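Local coordinates for protein xylose isomerase-like TIM barrel (Anabaena variabilis ATCC 29413, PDB 2QW5) that binds zinc and D-xylose in a TIM barrel and is probably a sugar or sugar phosphate isomerase or epimerase, at residues R30-K38 and N69-L79; F230-A238 and S265-V273. All blocks are in the same frame, centred on the assembly; numbering follows the deposited sequence.

Contact 1 of 2, residues R30-K38 and N69-L79; sequences RRIVVAHIK and NLRHYLDSEGL
Arg-30 lies across the ring of Tyr-73, with CD above the face 4.1 Å from the ring centroid and 25° off its normal, a CH-pi contact. The Arg-30 chain is extended from CG to NE, which carries the guanidinium past the ring to the backbone of Asn-69 and Leu-70; its NH2 comes 3.4 Å from Asn-69 CB. The opposite face of the ring carries the CG of Glu-77 from its own segment, so the tyrosine is packed from both sides. Cutting Arg-30 back to an alanine would take away the chain over the ring, and would probably leave one face of Tyr-73 less covered and Pro-24 O without its NE partner. Deeper in, Val-34 divides its two methyls: CG2 packs 3.6 Å from Leu-74 CD2 and also meets Tyr-73 CE2 obliquely, while CG1, anti to the backbone N (chi1 170°), points between Glu-77 CB and Leu-79 CD1. Ile-37 continues the apolar seam, its CG2 3.7 Å from Leu-79 CD1. At the solvent side Lys-38 NZ gives a hydrogen bond of 2.9 Å to Glu-77 O, in the carbonyl plane. A water accepting from Lys-38 NZ and donating to Glu-77 OE1 links the two groups, whose direct salt bridge is long, 3.8 Å from NZ to OE1. What positions that carbonyl is the end of helix 60-76: Leu-79 N bonds to Leu-74 O and Gly-78 N to Asp-75 O, with Gly-78 at positive phi, a Schellman motif. In the second shell Val-33 and Leu-70 both rest on Phe-50 of strand 47-51. Helices 27-42 and 60-76 flank that strand in the chain and pack outside the closed parallel barrel, their segments here crossing at -50°, as successive outer helices of a TIM barrel.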
# COMPACT_ATOMS: atom_id res chain seq x y z
N ARG A 30 -11.68 20.83 -26.25
CA ARG A 30 -13.00 20.73 -26.93
C ARG A 30 -12.89 20.29 -28.36
O ARG A 30 -13.77 19.58 -28.86
CB ARG A 30 -13.72 22.06 -27.00
CG ARG A 30 -14.21 22.57 -25.76
CD ARG A 30 -14.84 23.90 -26.03
NE ARG A 30 -15.35 24.49 -24.80
CZ ARG A 30 -15.90 25.70 -24.71
NH1 ARG A 30 -16.05 26.46 -25.80
NH2 ARG A 30 -16.30 26.14 -23.52
N ARG A 31 -11.86 20.78 -29.05
CA ARG A 31 -11.63 20.40 -30.44
C ARG A 31 -11.38 18.92 -30.62
O ARG A 31 -11.84 18.33 -31.60
CB ARG A 31 -10.50 21.25 -31.07
CG ARG A 31 -10.99 22.67 -31.37
CD ARG A 31 -9.99 23.52 -32.13
NE ARG A 31 -9.15 24.31 -31.23
CZ ARG A 31 -9.53 25.41 -30.55
NH1 ARG A 31 -10.80 25.86 -30.60
NH2 ARG A 31 -8.65 26.04 -29.77
N ILE A 32 -10.65 18.34 -29.67
CA ILE A 32 -10.36 16.91 -29.64
C ILE A 32 -11.66 16.11 -29.39
O ILE A 32 -11.93 15.18 -30.12
CB ILE A 32 -9.27 16.54 -28.61
CG1 ILE A 32 -7.93 17.16 -29.01
CG2 ILE A 32 -9.09 15.05 -28.54
CD1 ILE A 32 -6.82 16.98 -27.93
N VAL A 33 -12.44 16.53 -28.40
CA VAL A 33 -13.75 15.92 -28.12
C VAL A 33 -14.66 15.88 -29.38
O VAL A 33 -15.22 14.81 -29.72
CB VAL A 33 -14.47 16.66 -26.95
CG1 VAL A 33 -15.89 16.11 -26.73
CG2 VAL A 33 -13.66 16.56 -25.67
N VAL A 34 -14.73 17.01 -30.09
CA VAL A 34 -15.57 17.11 -31.29
C VAL A 34 -15.06 16.22 -32.43
O VAL A 34 -15.86 15.54 -33.06
CB VAL A 34 -15.81 18.58 -31.70
CG1 VAL A 34 -16.48 18.68 -33.09
CG2 VAL A 34 -16.63 19.30 -30.58
N ALA A 35 -13.74 16.19 -32.64
CA ALA A 35 -13.14 15.33 -33.68
C ALA A 35 -13.37 13.84 -33.40
O ALA A 35 -13.62 13.08 -34.33
CB ALA A 35 -11.65 15.64 -33.86
N HIS A 36 -13.32 13.42 -32.13
CA HIS A 36 -13.63 12.02 -31.76
C HIS A 36 -15.09 11.70 -32.06
O HIS A 36 -15.39 10.68 -32.68
CB HIS A 36 -13.40 11.73 -30.26
CG HIS A 36 -11.96 11.67 -29.85
ND1 HIS A 36 -10.96 11.19 -30.67
CD2 HIS A 36 -11.37 11.93 -28.66
CE1 HIS A 36 -9.81 11.25 -30.03
NE2 HIS A 36 -10.03 11.67 -28.80
N ILE A 37 -15.99 12.58 -31.62
CA ILE A 37 -17.44 12.40 -31.84
C ILE A 37 -17.77 12.29 -33.33
O ILE A 37 -18.53 11.40 -33.70
CB ILE A 37 -18.27 13.54 -31.21
CG1 ILE A 37 -18.27 13.45 -29.68
CG2 ILE A 37 -19.74 13.49 -31.71
CD1 ILE A 37 -18.92 14.61 -28.98
N LYS A 38 -17.19 13.15 -34.16
CA LYS A 38 -17.45 13.11 -35.60
C LYS A 38 -16.97 11.82 -36.27
O LYS A 38 -17.65 11.27 -37.15
CB LYS A 38 -16.89 14.34 -36.31
CG LYS A 38 -17.69 15.59 -35.99
CD LYS A 38 -17.25 16.82 -36.74
CE LYS A 38 -18.29 17.92 -36.52
NZ LYS A 38 -18.01 19.23 -37.20
N ASN A 69 -21.43 25.56 -21.78
CA ASN A 69 -20.62 26.03 -22.91
C ASN A 69 -20.12 24.90 -23.80
O ASN A 69 -19.98 25.09 -25.02
CB ASN A 69 -19.45 26.90 -22.41
CG ASN A 69 -19.92 28.21 -21.74
OD1 ASN A 69 -21.06 28.63 -21.89
ND2 ASN A 69 -19.03 28.84 -21.01
N LEU A 70 -19.83 23.72 -23.22
CA LEU A 70 -19.44 22.55 -23.99
C LEU A 70 -20.62 22.11 -24.86
O LEU A 70 -20.46 21.90 -26.05
CB LEU A 70 -18.92 21.39 -23.10
CG LEU A 70 -18.48 20.08 -23.79
CD1 LEU A 70 -17.35 20.33 -24.82
CD2 LEU A 70 -18.08 19.02 -22.79
N ARG A 71 -21.82 22.00 -24.28
CA ARG A 71 -23.04 21.66 -25.07
C ARG A 71 -23.23 22.64 -26.24
O ARG A 71 -23.49 22.22 -27.38
CB ARG A 71 -24.28 21.68 -24.17
CG ARG A 71 -25.62 21.27 -24.80
CD ARG A 71 -25.73 19.83 -25.21
NE ARG A 71 -25.43 19.55 -26.62
CZ ARG A 71 -25.61 18.37 -27.22
NH1 ARG A 71 -26.08 17.32 -26.53
NH2 ARG A 71 -25.33 18.23 -28.51
N HIS A 72 -23.08 23.93 -25.96
CA HIS A 72 -23.24 24.96 -26.99
C HIS A 72 -22.18 24.86 -28.09
O HIS A 72 -22.49 25.10 -29.24
CB HIS A 72 -23.30 26.36 -26.42
CG HIS A 72 -24.52 26.60 -25.57
ND1 HIS A 72 -24.58 27.61 -24.64
CD2 HIS A 72 -25.69 25.93 -25.49
CE1 HIS A 72 -25.76 27.58 -24.03
NE2 HIS A 72 -26.45 26.57 -24.53
N TYR A 73 -20.96 24.48 -27.72
CA TYR A 73 -19.88 24.31 -28.69
C TYR A 73 -20.14 23.07 -29.58
O TYR A 73 -19.89 23.11 -30.80
CB TYR A 73 -18.52 24.22 -27.97
CG TYR A 73 -17.38 24.05 -28.92
CD1 TYR A 73 -16.93 25.13 -29.69
CD2 TYR A 73 -16.76 22.81 -29.10
CE1 TYR A 73 -15.89 24.98 -30.62
CE2 TYR A 73 -15.71 22.65 -30.00
CZ TYR A 73 -15.28 23.75 -30.75
OH TYR A 73 -14.25 23.59 -31.63
N LEU A 74 -20.62 21.97 -28.98
CA LEU A 74 -20.99 20.80 -29.77
C LEU A 74 -22.10 21.18 -30.76
O LEU A 74 -22.03 20.82 -31.93
CB LEU A 74 -21.47 19.62 -28.90
CG LEU A 74 -20.58 18.97 -27.80
CD1 LEU A 74 -21.35 17.78 -27.23
CD2 LEU A 74 -19.20 18.55 -28.22
N ASP A 75 -23.08 21.97 -30.30
CA ASP A 75 -24.21 22.41 -31.17
C ASP A 75 -23.71 23.28 -32.32
O ASP A 75 -24.09 23.05 -33.48
CB ASP A 75 -25.26 23.18 -30.37
CG ASP A 75 -25.97 22.33 -29.36
OD1 ASP A 75 -25.90 21.08 -29.46
OD2 ASP A 75 -26.59 22.93 -28.45
N SER A 76 -22.82 24.21 -32.02
CA SER A 76 -22.24 25.09 -33.05
C SER A 76 -21.39 24.32 -34.07
O SER A 76 -21.22 24.79 -35.21
CB SER A 76 -21.46 26.24 -32.41
OG SER A 76 -20.24 25.81 -31.87
N GLU A 77 -20.85 23.16 -33.68
CA GLU A 77 -20.12 22.29 -34.61
C GLU A 77 -20.98 21.30 -35.44
O GLU A 77 -20.44 20.39 -36.06
CB GLU A 77 -19.00 21.52 -33.83
CG GLU A 77 -17.85 22.42 -33.39
CD GLU A 77 -16.99 22.90 -34.58
OE1 GLU A 77 -16.41 22.06 -35.29
OE2 GLU A 77 -16.92 24.12 -34.82
N GLY A 78 -22.31 21.48 -35.45
CA GLY A 78 -23.25 20.61 -36.18
C GLY A 78 -23.72 19.37 -35.45
O GLY A 78 -24.37 18.49 -36.07
N LEU A 79 -23.47 19.31 -34.14
CA LEU A 79 -23.78 18.12 -33.34
C LEU A 79 -25.00 18.29 -32.44
O LEU A 79 -25.09 17.60 -31.42
CB LEU A 79 -22.54 17.67 -32.55
CG LEU A 79 -21.24 17.41 -33.37
CD1 LEU A 79 -20.04 17.11 -32.47
CD2 LEU A 79 -21.43 16.33 -34.38
O HOH W 1 -15.57 19.97 -36.80

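Contact 2 of 2, residues F230-A238 and S265-V273; sequences FKTQVEYLA and SFLTPIVKV
Phe-230 reaches from helix 227-240 toward helix 263-273, two consecutive outer helices of the TIM barrel whose segments here run at 20° with axes approaching to 9.4 Å. Phe-230 has the most surface covered of the residues of 230-238 (73 Å²). With CG anti to the backbone N (chi1 178°), its ring enters a hollow bordered by Phe-266, Pro-269 and Ile-270. The CD1 methyl of Ile-270 and the carbonyl O of Phe-266 lie at its edge, near its plane, the latter 3.5 Å from Phe-230 CE2; this buried oxygen has no hydrogen-bonding partner in the model. The two phenylalanine planes are only 15° apart but slid so far that the rings barely overlap, meeting through Phe-230 CZ and CE2 and Phe-266 CD1 and CE1. One turn on, Val-234 is the next bump: CG1 sits against the backbone of Pro-269, 3.6 Å from its O, while CG2 meets Ile-270 CG1. Pro-269 lies at the kink of its helix, where its N has no bond to the preceding turn, and its ring packs beside Phe-230 CE2 and Lys-231 CG. Ile-215 of strand 211-216 underlies Phe-230, Val-234 and Phe-266, and Trp-260 of a second subunit packs edge-to-face on Phe-230. At the far end small meets branched: Ala-238 offers only a methyl, and Val-273 CG2 presses against that CB at a tight 3.3 Å.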
# COMPACT_ATOMS: atom_id res chain seq x y z
N PHE A 230 -31.45 -13.70 -13.55
CA PHE A 230 -31.35 -12.42 -14.27
C PHE A 230 -32.61 -11.99 -15.04
O PHE A 230 -33.00 -10.81 -14.98
CB PHE A 230 -30.17 -12.48 -15.23
CG PHE A 230 -30.01 -11.25 -16.05
CD1 PHE A 230 -29.65 -10.04 -15.45
CD2 PHE A 230 -30.18 -11.29 -17.44
CE1 PHE A 230 -29.46 -8.90 -16.21
CE2 PHE A 230 -30.00 -10.15 -18.20
CZ PHE A 230 -29.65 -8.96 -17.59
N LYS A 231 -33.23 -12.95 -15.72
CA LYS A 231 -34.48 -12.74 -16.44
C LYS A 231 -35.59 -12.25 -15.49
O LYS A 231 -36.33 -11.33 -15.84
CB LYS A 231 -34.88 -14.03 -17.21
CG LYS A 231 -36.14 -13.89 -18.07
CD LYS A 231 -36.55 -15.13 -18.90
CE LYS A 231 -37.99 -14.92 -19.47
NZ LYS A 231 -38.47 -15.98 -20.40
N THR A 232 -35.71 -12.85 -14.31
CA THR A 232 -36.68 -12.42 -13.31
C THR A 232 -36.40 -10.98 -12.81
O THR A 232 -37.34 -10.20 -12.54
CB THR A 232 -36.75 -13.33 -12.06
OG1 THR A 232 -35.55 -13.19 -11.27
CG2 THR A 232 -36.96 -14.74 -12.42
N GLN A 233 -35.11 -10.66 -12.62
CA GLN A 233 -34.70 -9.33 -12.18
C GLN A 233 -34.99 -8.28 -13.29
O GLN A 233 -35.49 -7.19 -12.98
CB GLN A 233 -33.21 -9.33 -11.79
CG GLN A 233 -32.91 -10.16 -10.56
CD GLN A 233 -31.41 -10.43 -10.30
OE1 GLN A 233 -30.60 -10.59 -11.23
NE2 GLN A 233 -31.07 -10.55 -9.02
N VAL A 234 -34.67 -8.60 -14.54
CA VAL A 234 -35.00 -7.70 -15.67
C VAL A 234 -36.51 -7.40 -15.76
O VAL A 234 -36.93 -6.22 -15.83
CB VAL A 234 -34.45 -8.22 -17.05
CG1 VAL A 234 -35.01 -7.42 -18.19
CG2 VAL A 234 -32.94 -8.16 -17.07
N GLU A 235 -37.32 -8.45 -15.75
CA GLU A 235 -38.78 -8.30 -15.79
C GLU A 235 -39.31 -7.47 -14.60
O GLU A 235 -40.17 -6.63 -14.77
CB GLU A 235 -39.47 -9.68 -15.89
CG GLU A 235 -39.14 -10.43 -17.22
CD GLU A 235 -39.50 -11.95 -17.23
OE1 GLU A 235 -39.81 -12.57 -16.17
OE2 GLU A 235 -39.44 -12.52 -18.35
N TYR A 236 -38.75 -7.69 -13.40
CA TYR A 236 -39.14 -6.93 -12.21
C TYR A 236 -38.82 -5.44 -12.36
O TYR A 236 -39.63 -4.58 -12.06
CB TYR A 236 -38.46 -7.50 -10.96
CG TYR A 236 -38.74 -6.70 -9.72
CD1 TYR A 236 -39.99 -6.73 -9.12
CD2 TYR A 236 -37.75 -5.86 -9.16
CE1 TYR A 236 -40.25 -5.99 -7.97
CE2 TYR A 236 -38.02 -5.10 -8.01
CZ TYR A 236 -39.27 -5.18 -7.43
OH TYR A 236 -39.57 -4.45 -6.31
N LEU A 237 -37.61 -5.13 -12.83
CA LEU A 237 -37.19 -3.75 -12.98
C LEU A 237 -38.05 -2.99 -13.97
O LEU A 237 -38.43 -1.85 -13.68
CB LEU A 237 -35.68 -3.66 -13.33
CG LEU A 237 -34.78 -4.00 -12.13
CD1 LEU A 237 -33.36 -4.29 -12.57
CD2 LEU A 237 -34.81 -2.92 -11.02
N ALA A 238 -38.31 -3.60 -15.12
CA ALA A 238 -39.15 -2.99 -16.18
C ALA A 238 -40.58 -2.76 -15.65
O ALA A 238 -41.15 -1.69 -15.87
CB ALA A 238 -39.16 -3.84 -17.42
N SER A 265 -28.30 -14.53 -24.10
CA SER A 265 -28.84 -14.63 -22.73
C SER A 265 -28.95 -13.35 -21.97
O SER A 265 -29.84 -13.20 -21.11
CB SER A 265 -28.03 -15.63 -21.92
OG SER A 265 -28.42 -16.91 -22.32
N PHE A 266 -28.07 -12.41 -22.28
CA PHE A 266 -28.06 -11.09 -21.66
C PHE A 266 -29.07 -10.16 -22.35
O PHE A 266 -29.88 -9.54 -21.68
CB PHE A 266 -26.65 -10.46 -21.69
CG PHE A 266 -26.60 -9.10 -21.09
CD1 PHE A 266 -26.67 -8.94 -19.70
CD2 PHE A 266 -26.55 -7.95 -21.91
CE1 PHE A 266 -26.65 -7.67 -19.12
CE2 PHE A 266 -26.54 -6.66 -21.35
CZ PHE A 266 -26.58 -6.52 -19.94
N LEU A 267 -29.02 -10.06 -23.67
CA LEU A 267 -29.88 -9.12 -24.39
C LEU A 267 -31.33 -9.54 -24.61
O LEU A 267 -32.19 -8.66 -24.70
CB LEU A 267 -29.28 -8.72 -25.75
CG LEU A 267 -28.06 -7.79 -25.83
CD1 LEU A 267 -27.72 -7.64 -27.26
CD2 LEU A 267 -28.31 -6.44 -25.20
N THR A 268 -31.60 -10.83 -24.75
CA THR A 268 -32.97 -11.27 -25.04
C THR A 268 -34.01 -10.74 -24.03
O THR A 268 -34.98 -10.12 -24.45
CB THR A 268 -33.08 -12.79 -25.24
OG1 THR A 268 -32.31 -13.12 -26.40
CG2 THR A 268 -34.54 -13.21 -25.41
N PRO A 269 -33.80 -10.95 -22.70
CA PRO A 269 -34.79 -10.42 -21.76
C PRO A 269 -34.90 -8.89 -21.72
O PRO A 269 -36.00 -8.36 -21.47
CB PRO A 269 -34.35 -10.99 -20.41
CG PRO A 269 -32.94 -11.41 -20.59
CD PRO A 269 -32.75 -11.72 -22.03
N ILE A 270 -33.79 -8.20 -21.99
CA ILE A 270 -33.74 -6.75 -21.95
C ILE A 270 -34.48 -6.13 -23.13
O ILE A 270 -35.30 -5.24 -22.93
CB ILE A 270 -32.26 -6.23 -21.94
CG1 ILE A 270 -31.61 -6.57 -20.58
CG2 ILE A 270 -32.21 -4.72 -22.18
CD1 ILE A 270 -30.08 -6.35 -20.54
N VAL A 271 -34.19 -6.60 -24.35
CA VAL A 271 -34.84 -6.04 -25.56
C VAL A 271 -36.39 -6.18 -25.54
O VAL A 271 -37.07 -5.34 -26.09
CB VAL A 271 -34.22 -6.54 -26.90
CG1 VAL A 271 -32.73 -6.20 -26.95
CG2 VAL A 271 -34.44 -8.01 -27.09
N LYS A 272 -36.92 -7.19 -24.84
CA LYS A 272 -38.36 -7.34 -24.66
C LYS A 272 -39.02 -6.19 -23.92
O LYS A 272 -40.16 -5.89 -24.23
CB LYS A 272 -38.70 -8.64 -23.91
CG LYS A 272 -38.48 -9.87 -24.78
CD LYS A 272 -38.62 -11.24 -24.06
CE LYS A 272 -38.19 -12.38 -25.05
NZ LYS A 272 -38.18 -13.74 -24.45
N VAL A 273 -38.34 -5.59 -22.94
CA VAL A 273 -38.91 -4.55 -22.06
C VAL A 273 -38.23 -3.18 -22.04
O VAL A 273 -38.73 -2.29 -21.39
CB VAL A 273 -38.95 -5.04 -20.59
CG1 VAL A 273 -39.66 -6.41 -20.50
CG2 VAL A 273 -37.53 -5.12 -19.99

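In the fold
Contact 1 and contact 2 each join a pair of neighbouring outer helices of one barrel, with centres 35 Å apart and no shared element: helices 27-42 and 60-76 meet beside strand 47-51, helices 227-240 and 263-273 beside strands 211-216 and 243-248. Both are partly buried. Contact 1 crosses more steeply, buries more surface (616 against 411 Å²) and combines an apolar seam with polar links at its solvent side; contact 2 has no hydrogen bond across it and relies on apolar shape. Contact 1 lies away from the zinc and sugar sites and touches no other chain, whereas contact 2 meets a second subunit, and its Phe-266 side chain lies about 10 Å from the zinc.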